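Local atomic coordinates of sulfoquinovosidase (Escherichia coli, PDB entry 5AEG), a protein that hydrolyses plant sulfolipids and simpler sulfoquinovosides to release sulfoquinovose, which the bacterium then breaks down as a source of carbon and sulfur. Residues Gln100-Leu105 and Lys192-Val197; Trp252-Val257 and Thr567-Leu572; Val389-Met394 and Leu441-Lys446. All coordinates share one frame; numbering follows the deposited sequence.

Interaction 1. Residues Gln100-Leu105 and Lys192-Val197; sequences QGRLLL and KYYCHV
Arg102 and Tyr194 reach toward each other over the antiparallel beta structure of the N-terminal galactose mutarotase-like domain, from strands that are not neighbours. Strand 221-228 runs between them, bonded through its backbone to Leu103 and Leu105 on one flank and to Tyr194 on the other. The contact is therefore made by long side chains alone, and both of its residues are buried. Arg102 NE lies 3.1 Å from Tyr194 OH, near the guanidinium plane and at its edge, while Arg102 CD sits 3.2 Å from the same hydroxyl. Phenol and guanidinium planes are 45° apart and meet obliquely, without stacking.

Glu227 of the intervening strand is the partner both polar ends share. Arg102 NE forms a salt bridge with Glu227 OE1, outside the two segments, and Tyr194 OH is hydrogen-bonded to the same oxygen, an arrangement that would probably favour the ionised form of the carboxylate. Tyr194 arrives with CG set between its backbone N and carbonyl carbon (chi1 70°), and its side chain packs on Leu235 and Leu242 of helix 232-243. Arg102 comes from the turn that joins strands 89-97 and 103-109, its chain extended from CG to NE.

The outer end of the guanidinium is held from that same turn. Asp98 forms a salt bridge with NH1, and Gln100 folds back over the group, placing its CB 3.6 Å above one face and offset toward the rim. Gln100 is poorly ordered, which makes its own bond less certain than the salt bridges: Arg102 NH1 donates to Gln100 OE1 over 2.8 Å, bent to 140° at the hydrogen, on an in-plane lone pair of the amide oxygen, which sits 26° out of the guanidinium plane.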
loop_
_atom_site.group_PDB
_atom_site.type_symbol
_atom_site.label_atom_id
_atom_site.label_comp_id
_atom_site.label_asym_id
_atom_site.label_seq_id
_atom_site.Cartn_x
_atom_site.Cartn_y
_atom_site.Cartn_z
ATOM N N GLN A 100 0.599 -13.165 -24.174
ATOM C CA GLN A 100 0.655 -14.263 -23.202
ATOM C C GLN A 100 -0.639 -15.082 -23.023
ATOM O O GLN A 100 -0.633 -16.014 -22.213
ATOM C CB GLN A 100 1.126 -13.715 -21.850
ATOM C CG GLN A 100 2.592 -13.290 -21.821
ATOM C CD GLN A 100 2.905 -11.949 -22.507
ATOM O OE1 GLN A 100 2.209 -10.948 -22.322
ATOM N NE2 GLN A 100 3.993 -11.923 -23.283
ATOM N N GLY A 101 -1.716 -14.788 -23.786
ATOM C CA GLY A 101 -3.036 -15.501 -23.627
ATOM C C GLY A 101 -4.025 -14.901 -22.621
ATOM O O GLY A 101 -5.004 -15.560 -22.171
ATOM N N ARG A 102 -3.737 -13.657 -22.203
ATOM C CA ARG A 102 -4.669 -12.931 -21.390
ATOM C C ARG A 102 -5.814 -12.456 -22.239
ATOM O O ARG A 102 -5.638 -12.025 -23.385
ATOM C CB ARG A 102 -3.993 -11.695 -20.796
ATOM C CG ARG A 102 -2.701 -11.961 -20.076
ATOM C CD ARG A 102 -2.316 -10.821 -19.111
ATOM N NE ARG A 102 -0.969 -11.081 -18.560
ATOM C CZ ARG A 102 0.202 -10.878 -19.179
ATOM N NH1 ARG A 102 0.236 -10.362 -20.380
ATOM N NH2 ARG A 102 1.377 -11.143 -18.564
ATOM N N LEU A 103 -6.995 -12.490 -21.697
ATOM C CA LEU A 103 -8.069 -11.759 -22.311
ATOM C C LEU A 103 -7.797 -10.251 -22.309
ATOM O O LEU A 103 -7.580 -9.677 -21.244
ATOM C CB LEU A 103 -9.338 -12.125 -21.655
ATOM C CG LEU A 103 -10.548 -11.303 -22.115
ATOM C CD1 LEU A 103 -10.842 -11.593 -23.596
ATOM C CD2 LEU A 103 -11.748 -11.485 -21.282
ATOM N N LEU A 104 -7.744 -9.599 -23.485
ATOM C CA LEU A 104 -7.599 -8.112 -23.633
ATOM C C LEU A 104 -8.912 -7.480 -24.127
ATOM O O LEU A 104 -9.436 -7.927 -25.199
ATOM C CB LEU A 104 -6.472 -7.815 -24.600
ATOM C CG LEU A 104 -6.098 -6.389 -24.973
ATOM C CD1 LEU A 104 -5.658 -5.678 -23.702
ATOM C CD2 LEU A 104 -4.979 -6.327 -26.026
ATOM N N LEU A 105 -9.543 -6.556 -23.328
ATOM C CA LEU A 105 -10.704 -5.771 -23.775
ATOM C C LEU A 105 -10.262 -4.359 -23.990
ATOM O O LEU A 105 -9.662 -3.731 -23.101
ATOM C CB LEU A 105 -11.877 -5.799 -22.798
ATOM C CG LEU A 105 -12.458 -7.120 -22.340
ATOM C CD1 LEU A 105 -13.727 -6.821 -21.509
ATOM C CD2 LEU A 105 -12.798 -8.035 -23.502
ATOM N N LYS A 192 -11.709 -17.124 -9.673
ATOM C CA LYS A 192 -10.328 -17.373 -9.918
ATOM C C LYS A 192 -9.792 -16.716 -11.200
ATOM O O LYS A 192 -9.248 -17.371 -12.129
ATOM C CB LYS A 192 -10.001 -18.885 -9.820
ATOM C CG LYS A 192 -10.024 -19.380 -8.394
ATOM C CD LYS A 192 -9.635 -20.861 -8.304
ATOM C CE LYS A 192 -9.657 -21.349 -6.870
ATOM N NZ LYS A 192 -9.222 -22.780 -6.870
ATOM N N TYR A 193 -10.005 -15.399 -11.286
ATOM C CA TYR A 193 -9.395 -14.600 -12.296
ATOM C C TYR A 193 -8.994 -13.295 -11.624
ATOM O O TYR A 193 -9.524 -12.971 -10.553
ATOM C CB TYR A 193 -10.318 -14.316 -13.454
ATOM C CG TYR A 193 -11.520 -13.435 -13.184
ATOM C CD1 TYR A 193 -11.401 -12.036 -13.195
ATOM C CD2 TYR A 193 -12.777 -13.958 -12.956
ATOM C CE1 TYR A 193 -12.521 -11.222 -12.967
ATOM C CE2 TYR A 193 -13.901 -13.148 -12.780
ATOM C CZ TYR A 193 -13.727 -11.733 -12.771
ATOM O OH TYR A 193 -14.823 -10.883 -12.506
ATOM N N TYR A 194 -8.159 -12.566 -12.300
ATOM C CA TYR A 194 -7.906 -11.159 -11.924
ATOM C C TYR A 194 -8.292 -10.321 -13.072
ATOM O O TYR A 194 -8.230 -10.772 -14.246
ATOM C CB TYR A 194 -6.413 -10.919 -11.619
ATOM C CG TYR A 194 -5.354 -10.953 -12.762
ATOM C CD1 TYR A 194 -5.270 -9.944 -13.715
ATOM C CD2 TYR A 194 -4.407 -11.977 -12.857
ATOM C CE1 TYR A 194 -4.335 -10.009 -14.748
ATOM C CE2 TYR A 194 -3.461 -12.019 -13.895
ATOM C CZ TYR A 194 -3.457 -11.050 -14.856
ATOM O OH TYR A 194 -2.553 -11.002 -15.915
ATOM N N CYS A 195 -8.691 -9.086 -12.757
ATOM C CA CYS A 195 -8.902 -8.052 -13.779
ATOM C C CYS A 195 -8.016 -6.842 -13.507
ATOM O O CYS A 195 -8.027 -6.339 -12.379
ATOM C CB CYS A 195 -10.348 -7.660 -13.721
ATOM S SG CYS A 195 -10.767 -6.225 -14.722
ATOM N N HIS A 196 -7.216 -6.434 -14.479
ATOM C CA HIS A 196 -6.323 -5.291 -14.358
ATOM C C HIS A 196 -6.652 -4.236 -15.429
ATOM O O HIS A 196 -6.769 -4.575 -16.624
ATOM C CB HIS A 196 -4.878 -5.693 -14.507
ATOM C CG HIS A 196 -3.948 -4.522 -14.476
ATOM N ND1 HIS A 196 -3.813 -3.724 -13.361
ATOM C CD2 HIS A 196 -3.188 -3.949 -15.442
ATOM C CE1 HIS A 196 -2.965 -2.749 -13.620
ATOM N NE2 HIS A 196 -2.584 -2.850 -14.890
ATOM N N VAL A 197 -6.822 -2.984 -15.030
ATOM C CA VAL A 197 -7.229 -1.897 -15.951
ATOM C C VAL A 197 -6.021 -0.953 -16.108
ATOM O O VAL A 197 -5.384 -0.496 -15.126
ATOM C CB VAL A 197 -8.481 -1.180 -15.510
ATOM C CG1 VAL A 197 -8.863 -0.004 -16.428
ATOM C CG2 VAL A 197 -9.662 -2.114 -15.345
#

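Interaction 2. Residues Trp252-Val257 and Thr567-Leu572; sequences WIYDGV and TLKPYL
Lys569 leaves its backbone with CG opposite N (chi1 172°) and continues fully extended, which carries its ammonium across the side of Tyr254 to the carboxylate of Asp255. The CB of Asp255 points away from the helix, but with CG beside its own backbone N (chi1 -64°) the carboxylate swings back to meet the lysine. Lys569 NZ forms a salt bridge with Asp255 OD1 at 2.8 Å, on the syn lone pair of that oxygen, the side of OD2. A second carboxylate, that of Asp251, also forms a salt bridge with this ammonium, so the lysine is gripped by two acids from the same stretch of chain.

Beneath the charges is an apolar crossing. The methylene chain of Lys569 runs at about a right angle to the Tyr254 side chain and presses on its root: Lys569 CG is 3.4 Å from Tyr254 CB, and Lys569 CD is 3.6 Å from that same carbon. Farther out, the ring meets the next turn of the helix obliquely, with Tyr254 CE1 3.8 Å from Leu572 CB. The phenol also packs on Lys573 and Val576 farther along helix 569-582, and on Leu249, so the tyrosine is wedged between the helix and its own loop.

The loop is held in shape by a turn bond from Asp255 N to Trp252 O (3.1 Å), and Asn283 donates to that same carbonyl oxygen. Directly after it the chain enters strand 257-260, the first of the parallel barrel, whereas helix 569-582 comes after the last strand, 534-536, and helix 552-567. The arrangement thus joins the start and the end of a TIM barrel, at the N-terminal end of its first strand, as befits the closed (beta/alpha)8 fold of family 31 glycoside hydrolases.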
loop_
_atom_site.group_PDB
_atom_site.type_symbol
_atom_site.label_atom_id
_atom_site.label_comp_id
_atom_site.label_asym_id
_atom_site.label_seq_id
_atom_site.Cartn_x
_atom_site.Cartn_y
_atom_site.Cartn_z
ATOM N N TRP A 252 20.159 -7.753 6.327
ATOM C CA TRP A 252 20.204 -7.073 7.609
ATOM C C TRP A 252 18.780 -6.680 8.154
ATOM O O TRP A 252 18.606 -6.403 9.364
ATOM C CB TRP A 252 21.170 -5.869 7.558
ATOM C CG TRP A 252 20.826 -4.849 6.512
ATOM C CD1 TRP A 252 21.369 -4.753 5.279
ATOM C CD2 TRP A 252 19.874 -3.767 6.622
ATOM N NE1 TRP A 252 20.855 -3.681 4.630
ATOM C CE2 TRP A 252 19.923 -3.067 5.416
ATOM C CE3 TRP A 252 19.038 -3.288 7.665
ATOM C CZ2 TRP A 252 19.143 -1.956 5.166
ATOM C CZ3 TRP A 252 18.261 -2.174 7.437
ATOM C CH2 TRP A 252 18.325 -1.495 6.199
ATOM N N ILE A 253 17.785 -6.680 7.273
ATOM C CA ILE A 253 16.373 -6.441 7.691
ATOM C C ILE A 253 15.885 -7.415 8.746
ATOM O O ILE A 253 15.179 -7.031 9.658
ATOM C CB ILE A 253 15.401 -6.446 6.483
ATOM C CG1 ILE A 253 15.737 -5.294 5.529
ATOM C CG2 ILE A 253 13.962 -6.266 6.995
ATOM C CD1 ILE A 253 15.390 -3.897 6.010
ATOM N N TYR A 254 16.404 -8.638 8.688
ATOM C CA TYR A 254 16.023 -9.678 9.610
ATOM C C TYR A 254 16.719 -9.632 10.966
ATOM O O TYR A 254 16.404 -10.452 11.866
ATOM C CB TYR A 254 16.305 -11.052 8.961
ATOM C CG TYR A 254 15.722 -11.194 7.605
ATOM C CD1 TYR A 254 14.403 -11.413 7.421
ATOM C CD2 TYR A 254 16.522 -11.174 6.488
ATOM C CE1 TYR A 254 13.860 -11.522 6.135
ATOM C CE2 TYR A 254 16.008 -11.271 5.214
ATOM C CZ TYR A 254 14.657 -11.445 5.060
ATOM O OH TYR A 254 14.153 -11.526 3.819
ATOM N N ASP A 255 17.676 -8.713 11.138
ATOM C CA ASP A 255 18.568 -8.764 12.281
ATOM C C ASP A 255 18.112 -7.956 13.498
ATOM O O ASP A 255 18.808 -7.940 14.562
ATOM C CB ASP A 255 19.972 -8.393 11.883
ATOM C CG ASP A 255 20.563 -9.353 10.916
ATOM O OD1 ASP A 255 20.128 -10.504 10.786
ATOM O OD2 ASP A 255 21.477 -8.938 10.241
ATOM N N GLY A 256 16.958 -7.327 13.407
ATOM C CA GLY A 256 16.387 -6.689 14.584
ATOM C C GLY A 256 15.451 -5.548 14.247
ATOM O O GLY A 256 14.996 -5.449 13.109
ATOM N N VAL A 257 15.196 -4.687 15.249
ATOM C CA VAL A 257 14.286 -3.526 15.074
ATOM C C VAL A 257 15.078 -2.355 14.610
ATOM O O VAL A 257 16.214 -2.140 15.090
ATOM C CB VAL A 257 13.499 -3.187 16.335
ATOM C CG1 VAL A 257 14.342 -2.768 17.543
ATOM C CG2 VAL A 257 12.445 -2.108 16.051
ATOM N N THR A 567 14.871 -14.819 15.631
ATOM C CA THR A 567 14.854 -16.280 15.606
ATOM C C THR A 567 14.177 -16.822 14.319
ATOM O O THR A 567 14.613 -17.836 13.724
ATOM C CB THR A 567 14.176 -16.839 16.806
ATOM O OG1 THR A 567 14.846 -16.394 18.000
ATOM C CG2 THR A 567 14.168 -18.420 16.771
ATOM N N LEU A 568 13.140 -16.107 13.847
ATOM C CA LEU A 568 12.488 -16.458 12.608
ATOM C C LEU A 568 13.230 -16.156 11.342
ATOM O O LEU A 568 12.740 -16.564 10.267
ATOM C CB LEU A 568 11.109 -15.796 12.544
ATOM C CG LEU A 568 10.113 -16.154 13.630
ATOM C CD1 LEU A 568 8.915 -15.262 13.433
ATOM C CD2 LEU A 568 9.668 -17.581 13.460
ATOM N N LYS A 569 14.385 -15.468 11.398
ATOM C CA LYS A 569 15.111 -15.051 10.226
ATOM C C LYS A 569 15.133 -16.040 9.042
ATOM O O LYS A 569 14.809 -15.662 7.912
ATOM C CB LYS A 569 16.494 -14.555 10.539
ATOM C CG LYS A 569 17.408 -14.272 9.362
ATOM C CD LYS A 569 18.711 -13.602 9.763
ATOM C CE LYS A 569 19.474 -13.133 8.547
ATOM N NZ LYS A 569 20.737 -12.572 9.041
ATOM N N PRO A 570 15.541 -17.294 9.286
ATOM C CA PRO A 570 15.710 -18.143 8.097
ATOM C C PRO A 570 14.373 -18.491 7.462
ATOM O O PRO A 570 14.284 -18.654 6.245
ATOM C CB PRO A 570 16.467 -19.407 8.658
ATOM C CG PRO A 570 16.148 -19.363 10.089
ATOM C CD PRO A 570 16.089 -17.924 10.492
ATOM N N TYR A 571 13.331 -18.564 8.269
ATOM C CA TYR A 571 11.990 -18.846 7.801
ATOM C C TYR A 571 11.441 -17.666 6.972
ATOM O O TYR A 571 10.964 -17.851 5.846
ATOM C CB TYR A 571 11.065 -19.130 8.977
ATOM C CG TYR A 571 9.639 -19.325 8.630
ATOM C CD1 TYR A 571 9.208 -20.480 7.957
ATOM C CD2 TYR A 571 8.696 -18.344 8.880
ATOM C CE1 TYR A 571 7.913 -20.699 7.637
ATOM C CE2 TYR A 571 7.362 -18.553 8.548
ATOM C CZ TYR A 571 6.965 -19.730 7.934
ATOM O OH TYR A 571 5.654 -19.904 7.606
ATOM N N LEU A 572 11.587 -16.462 7.534
ATOM C CA LEU A 572 11.211 -15.228 6.789
ATOM C C LEU A 572 11.999 -15.034 5.453
ATOM O O LEU A 572 11.465 -14.658 4.439
ATOM C CB LEU A 572 11.437 -14.029 7.668
ATOM C CG LEU A 572 10.542 -13.921 8.902
ATOM C CD1 LEU A 572 10.888 -12.709 9.794
ATOM C CD2 LEU A 572 9.054 -13.873 8.508
#

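Interaction 3. Residues Val389-Met394 and Leu441-Lys446; sequences VIKKNM and LEETGK
The carboxylate of Glu443 is the flat group here, and Lys391 meets it through an oxygen and not over a face. Lys391 NZ forms a salt bridge with Glu443 OE1 at 3.0 Å, on the anti lone pair, the one turned away from OE2. That approach leaves the ammonium beside the stem of the acid, with Lys391 NZ only 3.8 Å from Glu443 CB. The other oxygen is engaged by Lys387, while Lys391 has its stronger partner in Glu388; the four residues make an alternating patch of charges at the surface.

A bend at chi3 (58°) turns the end of Lys391 toward the acid, and the two side chains cross at about a right angle. Closer to the backbone, Lys391 slides past Thr444 in the opposite direction, its CG 3.8 Å from Thr444 CG2. The threonine offers its methyl because its hydroxyl is turned back onto the helix, where OG1 bonds to Ala440 O.

Here helix 422-444 stops in a Schellman motif. Gly445 has positive phi, Lys446 N returns to Leu441 O over 2.8 Å, and Gly445 N bonds to Glu442 O. Thr444 N bonds to Leu441 O too.

Deeper in, Ile390 packs on Cys436, Asn437 and Ala440, and Trp402 of strand 401-404 touches Ile390, Met394 and Leu441. Helices 380-395 and 422-444 thus lie side by side on the outside of the TIM barrel, with Ile390 and Met394 also meeting strand 329-334.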
loop_
_atom_site.group_PDB
_atom_site.type_symbol
_atom_site.label_atom_id
_atom_site.label_comp_id
_atom_site.label_asym_id
_atom_site.label_seq_id
_atom_site.Cartn_x
_atom_site.Cartn_y
_atom_site.Cartn_z
ATOM N N VAL A 389 20.067 13.450 -6.738
ATOM C CA VAL A 389 19.941 13.882 -5.367
ATOM C C VAL A 389 19.950 12.650 -4.450
ATOM O O VAL A 389 20.664 12.650 -3.450
ATOM C CB VAL A 389 18.677 14.726 -5.122
ATOM C CG1 VAL A 389 18.398 14.914 -3.650
ATOM C CG2 VAL A 389 18.804 16.110 -5.768
ATOM N N ILE A 390 19.141 11.641 -4.774
ATOM C CA ILE A 390 19.104 10.435 -3.967
ATOM C C ILE A 390 20.477 9.806 -3.938
ATOM O O ILE A 390 20.979 9.445 -2.862
ATOM C CB ILE A 390 18.004 9.403 -4.447
ATOM C CG1 ILE A 390 16.584 9.962 -4.214
ATOM C CG2 ILE A 390 18.071 8.122 -3.610
ATOM C CD1 ILE A 390 15.478 9.280 -5.036
ATOM N N LYS A 391 21.105 9.660 -5.104
ATOM C CA LYS A 391 22.399 8.959 -5.179
ATOM C C LYS A 391 23.508 9.663 -4.423
ATOM O O LYS A 391 24.236 9.028 -3.700
ATOM C CB LYS A 391 22.812 8.713 -6.628
ATOM C CG LYS A 391 21.977 7.618 -7.234
ATOM C CD LYS A 391 21.881 7.701 -8.740
ATOM C CE LYS A 391 23.212 7.666 -9.422
ATOM N NZ LYS A 391 22.877 7.617 -10.897
ATOM N N LYS A 392 23.580 10.984 -4.553
ATOM C CA LYS A 392 24.698 11.737 -4.012
ATOM C C LYS A 392 24.462 12.090 -2.548
ATOM O O LYS A 392 25.427 12.002 -1.734
ATOM C CB LYS A 392 24.994 12.965 -4.880
ATOM C CG LYS A 392 25.702 14.164 -4.242
ATOM C CD LYS A 392 27.095 14.492 -4.818
ATOM C CE LYS A 392 28.122 13.363 -4.633
ATOM N NZ LYS A 392 28.241 12.820 -3.230
ATOM N N ASN A 393 23.214 12.397 -2.164
ATOM C CA ASN A 393 22.966 12.892 -0.833
ATOM C C ASN A 393 22.586 11.810 0.223
ATOM O O ASN A 393 22.765 12.019 1.413
ATOM C CB ASN A 393 21.936 14.029 -0.904
ATOM C CG ASN A 393 22.460 15.276 -1.651
ATOM O OD1 ASN A 393 23.560 15.309 -2.059
ATOM N ND2 ASN A 393 21.634 16.220 -1.874
ATOM N N MET A 394 22.116 10.657 -0.235
ATOM C CA MET A 394 21.708 9.542 0.665
ATOM C C MET A 394 22.575 8.326 0.463
ATOM O O MET A 394 23.164 7.817 1.404
ATOM C CB MET A 394 20.228 9.213 0.480
ATOM C CG MET A 394 19.374 10.495 0.391
ATOM S SD MET A 394 17.542 10.290 0.188
ATOM C CE MET A 394 17.410 9.659 1.776
ATOM N N LEU A 441 18.843 2.998 -6.769
ATOM C CA LEU A 441 19.490 1.791 -6.301
ATOM C C LEU A 441 20.032 0.947 -7.486
ATOM O O LEU A 441 21.133 0.375 -7.407
ATOM C CB LEU A 441 18.577 0.849 -5.479
ATOM C CG LEU A 441 18.336 1.178 -3.969
ATOM C CD1 LEU A 441 17.897 2.564 -3.764
ATOM C CD2 LEU A 441 17.324 0.176 -3.408
ATOM N N GLU A 442 19.226 0.811 -8.497
ATOM C CA GLU A 442 19.662 -0.006 -9.664
ATOM C C GLU A 442 21.004 0.569 -10.211
ATOM O O GLU A 442 21.952 -0.165 -10.406
ATOM C CB GLU A 442 18.607 0.004 -10.734
ATOM C CG GLU A 442 18.724 -1.090 -11.749
ATOM C CD GLU A 442 17.671 -0.945 -12.857
ATOM O OE1 GLU A 442 17.049 0.149 -13.028
ATOM O OE2 GLU A 442 17.418 -1.950 -13.541
ATOM N N GLU A 443 21.059 1.877 -10.378
ATOM C CA GLU A 443 22.206 2.533 -10.949
ATOM C C GLU A 443 23.441 2.523 -10.062
ATOM O O GLU A 443 24.489 2.718 -10.584
ATOM C CB GLU A 443 21.857 3.948 -11.406
ATOM C CG GLU A 443 20.871 3.907 -12.556
ATOM C CD GLU A 443 20.296 5.215 -12.935
ATOM O OE1 GLU A 443 20.726 6.254 -12.419
ATOM O OE2 GLU A 443 19.353 5.222 -13.750
ATOM N N THR A 444 23.339 2.255 -8.763
ATOM C CA THR A 444 24.478 2.260 -7.841
ATOM C C THR A 444 24.817 0.859 -7.413
ATOM O O THR A 444 25.695 0.639 -6.610
ATOM C CB THR A 444 24.205 3.072 -6.570
ATOM O OG1 THR A 444 22.929 2.703 -6.034
ATOM C CG2 THR A 444 24.229 4.562 -6.843
ATOM N N GLY A 445 24.122 -0.110 -7.956
ATOM C CA GLY A 445 24.325 -1.511 -7.586
ATOM C C GLY A 445 23.822 -1.837 -6.208
ATOM O O GLY A 445 24.400 -2.695 -5.558
ATOM N N LYS A 446 22.751 -1.175 -5.732
ATOM C CA LYS A 446 22.380 -1.398 -4.354
ATOM C C LYS A 446 21.066 -2.151 -4.135
ATOM O O LYS A 446 20.593 -2.258 -2.996
ATOM C CB LYS A 446 22.397 -0.046 -3.620
ATOM C CG LYS A 446 23.787 0.637 -3.498
ATOM C CD LYS A 446 24.771 -0.142 -2.686
ATOM C CE LYS A 446 26.083 0.618 -2.573
ATOM N NZ LYS A 446 26.700 0.243 -1.323
#

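Interaction 1 belongs to the N-terminal beta domain and stands apart: its centre is about 36 Å from those of both others, with nearest atoms about 21 Å from interaction 2 and about 19 Å from interaction 3. The latter two share the TIM barrel, centres about 25 Å apart and nearest atoms about 8 Å. Glu449 touches both, its carbonyl oxygen bonded by Trp252 NE1 and its carboxylate only in a long, weak ion pair with Lys446. All three lie away from the active site. In sequence, interaction 3 is the closest to the nucleophile: strand 401-404, between its two helices, leads directly to Asp405.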